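Local coordinates for protein 5,10-methylenetetrahydrofolate dehydrogenase (Bombyx mori, PDB 5ZF1) that probably oxidises 5,10-methylenetetrahydrofolate with NADP+ as the electron acceptor in one-carbon folate metabolism, at residues 160-165 and 211-216. Sequence-based numbering, arbitrary orientation.
Sequences NAVVIG and RNADII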
ATOM      1  N   ASN B 160     -14.060  13.842  -1.458  1.00 16.01           N
ATOM      2  CA  ASN B 160     -12.841  13.981  -2.274  1.00 16.54           C
ATOM      3  C   ASN B 160     -11.679  14.413  -1.386  1.00 14.98           C
ATOM      4  O   ASN B 160     -11.696  15.518  -0.830  1.00 18.03           O
ATOM      5  CB  ASN B 160     -13.063  15.024  -3.371  1.00 16.19           C
ATOM      6  CG  ASN B 160     -13.998  14.559  -4.463  1.00 22.61           C
ATOM      7  OD1 ASN B 160     -14.401  13.398  -4.517  1.00 21.01           O
ATOM      8  ND2 ASN B 160     -14.347  15.480  -5.356  1.00 26.25           N
ATOM      9  N   ALA B 161     -10.642  13.576  -1.281  1.00 17.09           N
ATOM     10  CA  ALA B 161      -9.487  13.887  -0.454  1.00 12.87           C
ATOM     11  C   ALA B 161      -8.265  13.919  -1.349  1.00 17.33           C
ATOM     12  O   ALA B 161      -8.072  13.013  -2.166  1.00 19.39           O
ATOM     13  CB  ALA B 161      -9.290  12.869   0.681  1.00 15.63           C
ATOM     14  N   VAL B 162      -7.482  14.977  -1.242  1.00 11.77           N
ATOM     15  CA  VAL B 162      -6.211  15.061  -1.961  1.00 12.80           C
ATOM     16  C   VAL B 162      -5.104  14.956  -0.923  1.00 16.32           C
ATOM     17  O   VAL B 162      -5.094  15.710   0.055  1.00 14.99           O
ATOM     18  CB  VAL B 162      -6.098  16.375  -2.758  1.00 13.76           C
ATOM     19  CG1 VAL B 162      -4.660  16.540  -3.338  1.00 16.39           C
ATOM     20  CG2 VAL B 162      -7.148  16.417  -3.852  1.00 16.57           C
ATOM     21  N   VAL B 163      -4.148  14.053  -1.147  1.00 11.99           N
ATOM     22  CA  VAL B 163      -2.966  13.954  -0.303  1.00 11.32           C
ATOM     23  C   VAL B 163      -1.808  14.420  -1.164  1.00 14.69           C
ATOM     24  O   VAL B 163      -1.563  13.827  -2.219  1.00 15.48           O
ATOM     25  CB  VAL B 163      -2.725  12.520   0.186  1.00 16.20           C
ATOM     26  CG1 VAL B 163      -1.454  12.478   1.049  1.00 16.88           C
ATOM     27  CG2 VAL B 163      -3.942  11.986   0.983  1.00 17.98           C
ATOM     28  N   ILE B 164      -1.119  15.475  -0.732  1.00 15.03           N
ATOM     29  CA  ILE B 164       0.037  16.006  -1.461  1.00 14.08           C
ATOM     30  C   ILE B 164       1.272  15.423  -0.793  1.00 14.74           C
ATOM     31  O   ILE B 164       1.625  15.815   0.321  1.00 17.95           O
ATOM     32  CB  ILE B 164       0.070  17.545  -1.458  1.00 15.55           C
ATOM     33  CG1 ILE B 164      -1.231  18.104  -2.024  1.00 17.87           C
ATOM     34  CG2 ILE B 164       1.277  18.044  -2.310  1.00 17.64           C
ATOM     35  CD1 ILE B 164      -1.377  19.594  -1.919  1.00 18.83           C
ATOM     36  N   GLY B 165       1.909  14.456  -1.447  1.00 15.85           N
ATOM     37  CA  GLY B 165       3.043  13.761  -0.850  1.00 15.78           C
ATOM     38  C   GLY B 165       2.776  12.274  -0.882  1.00 16.46           C
ATOM     39  O   GLY B 165       1.697  11.798  -0.534  1.00 16.83           O
ATOM     40  N   ARG B 211      -8.990  22.379  -5.901  1.00 18.59           N
ATOM     41  CA  ARG B 211     -10.220  23.166  -5.942  1.00 20.24           C
ATOM     42  C   ARG B 211     -11.447  22.299  -5.816  1.00 25.09           C
ATOM     43  O   ARG B 211     -12.505  22.795  -5.412  1.00 22.40           O
ATOM     44  CB  ARG B 211     -10.319  23.954  -7.249  1.00 25.65           C
ATOM     45  CG  ARG B 211      -9.393  25.116  -7.340  1.00 25.47           C
ATOM     46  CD  ARG B 211      -9.785  26.018  -8.534  1.00 32.39           C
ATOM     47  NE  ARG B 211      -9.872  25.292  -9.805  1.00 28.60           N
ATOM     48  CZ  ARG B 211      -8.863  25.167 -10.665  1.00 37.57           C
ATOM     49  NH1 ARG B 211      -7.684  25.711 -10.390  1.00 27.72           N
ATOM     50  NH2 ARG B 211      -9.031  24.496 -11.799  1.00 38.22           N
ATOM     51  N   ASN B 212     -11.346  21.023  -6.179  1.00 21.73           N
ATOM     52  CA  ASN B 212     -12.482  20.125  -6.087  1.00 21.97           C
ATOM     53  C   ASN B 212     -12.437  19.250  -4.841  1.00 16.33           C
ATOM     54  O   ASN B 212     -13.278  18.356  -4.699  1.00 20.99           O
ATOM     55  CB  ASN B 212     -12.559  19.260  -7.342  1.00 26.72           C
ATOM     56  CG  ASN B 212     -12.830  20.084  -8.587  1.00 36.91           C
ATOM     57  OD1 ASN B 212     -11.981  20.198  -9.472  1.00 42.45           O
ATOM     58  ND2 ASN B 212     -14.001  20.709  -8.632  1.00 35.36           N
ATOM     59  N   ALA B 213     -11.491  19.488  -3.937  1.00 15.83           N
ATOM     60  CA  ALA B 213     -11.278  18.604  -2.797  1.00 16.03           C
ATOM     61  C   ALA B 213     -12.074  19.076  -1.592  1.00 17.27           C
ATOM     62  O   ALA B 213     -12.096  20.266  -1.271  1.00 18.33           O
ATOM     63  CB  ALA B 213      -9.788  18.550  -2.421  1.00 16.01           C
ATOM     64  N   ASP B 214     -12.693  18.124  -0.899  1.00 17.53           N
ATOM     65  CA  ASP B 214     -13.245  18.413   0.415  1.00 14.37           C
ATOM     66  C   ASP B 214     -12.196  18.400   1.516  1.00 16.36           C
ATOM     67  O   ASP B 214     -12.393  19.041   2.555  1.00 19.34           O
ATOM     68  CB  ASP B 214     -14.323  17.381   0.718  1.00 18.94           C
ATOM     69  CG  ASP B 214     -15.363  17.341  -0.352  1.00 23.14           C
ATOM     70  OD1 ASP B 214     -15.979  18.406  -0.590  1.00 24.35           O
ATOM     71  OD2 ASP B 214     -15.548  16.269  -0.976  1.00 22.61           O
ATOM     72  N   ILE B 215     -11.091  17.684   1.319  1.00 16.12           N
ATOM     73  CA  ILE B 215     -10.021  17.569   2.300  1.00 12.76           C
ATOM     74  C   ILE B 215      -8.721  17.652   1.530  1.00 12.29           C
ATOM     75  O   ILE B 215      -8.587  16.972   0.509  1.00 15.25           O
ATOM     76  CB  ILE B 215     -10.077  16.232   3.068  1.00 18.24           C
ATOM     77  CG1 ILE B 215     -11.400  16.102   3.850  1.00 15.81           C
ATOM     78  CG2 ILE B 215      -8.914  16.100   4.037  1.00 17.81           C
ATOM     79  CD1 ILE B 215     -11.688  14.655   4.275  1.00 19.58           C
ATOM     80  N   ILE B 216      -7.790  18.483   1.999  1.00 15.90           N
ATOM     81  CA  ILE B 216      -6.412  18.514   1.484  1.00 13.40           C
ATOM     82  C   ILE B 216      -5.470  18.241   2.641  1.00 15.54           C
ATOM     83  O   ILE B 216      -5.553  18.888   3.690  1.00 17.67           O
ATOM     84  CB  ILE B 216      -6.065  19.860   0.820  1.00 14.82           C
ATOM     85  CG1 ILE B 216      -7.053  20.201  -0.289  1.00 15.23           C
ATOM     86  CG2 ILE B 216      -4.586  19.839   0.252  1.00 15.94           C
ATOM     87  CD1 ILE B 216      -6.817  21.640  -0.845  1.00 22.62           C
TER
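Ile164 and Ile216 meet through methyl groups, CD1 of the former lying 3.9 Å from CG2 of the latter, on the sheet face covered by helix 203-211. On the same face Val162 turns CG2 to CB of Ala213, 3.7 Å away; CG2 lies anti to the carbonyl carbon, since CG1 holds the place anti to the backbone N (chi1 172°). Ala161 and Ile215 pair on the other face, where helix 171-178 packs on Ala161. Between the faces the parallel strands are joined by hydrogen bonds from Val162 N to Ile215 O (2.9 Å) and from Ile215 N to Asn160 O, which also takes a weak bond from Asp214 N.

Where the strands begin, side chains add to the main-chain bonds. Asp214 OD2 accepts Asn160 N at 2.9 Å through its anti lone pair, the N-H pointing well at it (164°). Asn160 in turn extends ND2 to Asn212 O at 3.1 Å, the acceptor almost in the plane of the amide, which helps to set the rotation of that group. Were Asp214 an alanine, Asn160 N would probably lose this acceptor and Lys232 the carboxylate whose OD1 it salt-bridges.

Parallel pairing with apolar contacts on both faces is the general principle of a Rossmann-type NAD(P)-binding domain; the local addition here is polar groups at the N-terminal ends of the two strands, holding the turn after helix 203-211 against the start of strand 160-164. Lys232 and the main-chain N-H would tend to stabilise the charged carboxylate, although a bound sulfate lies close by.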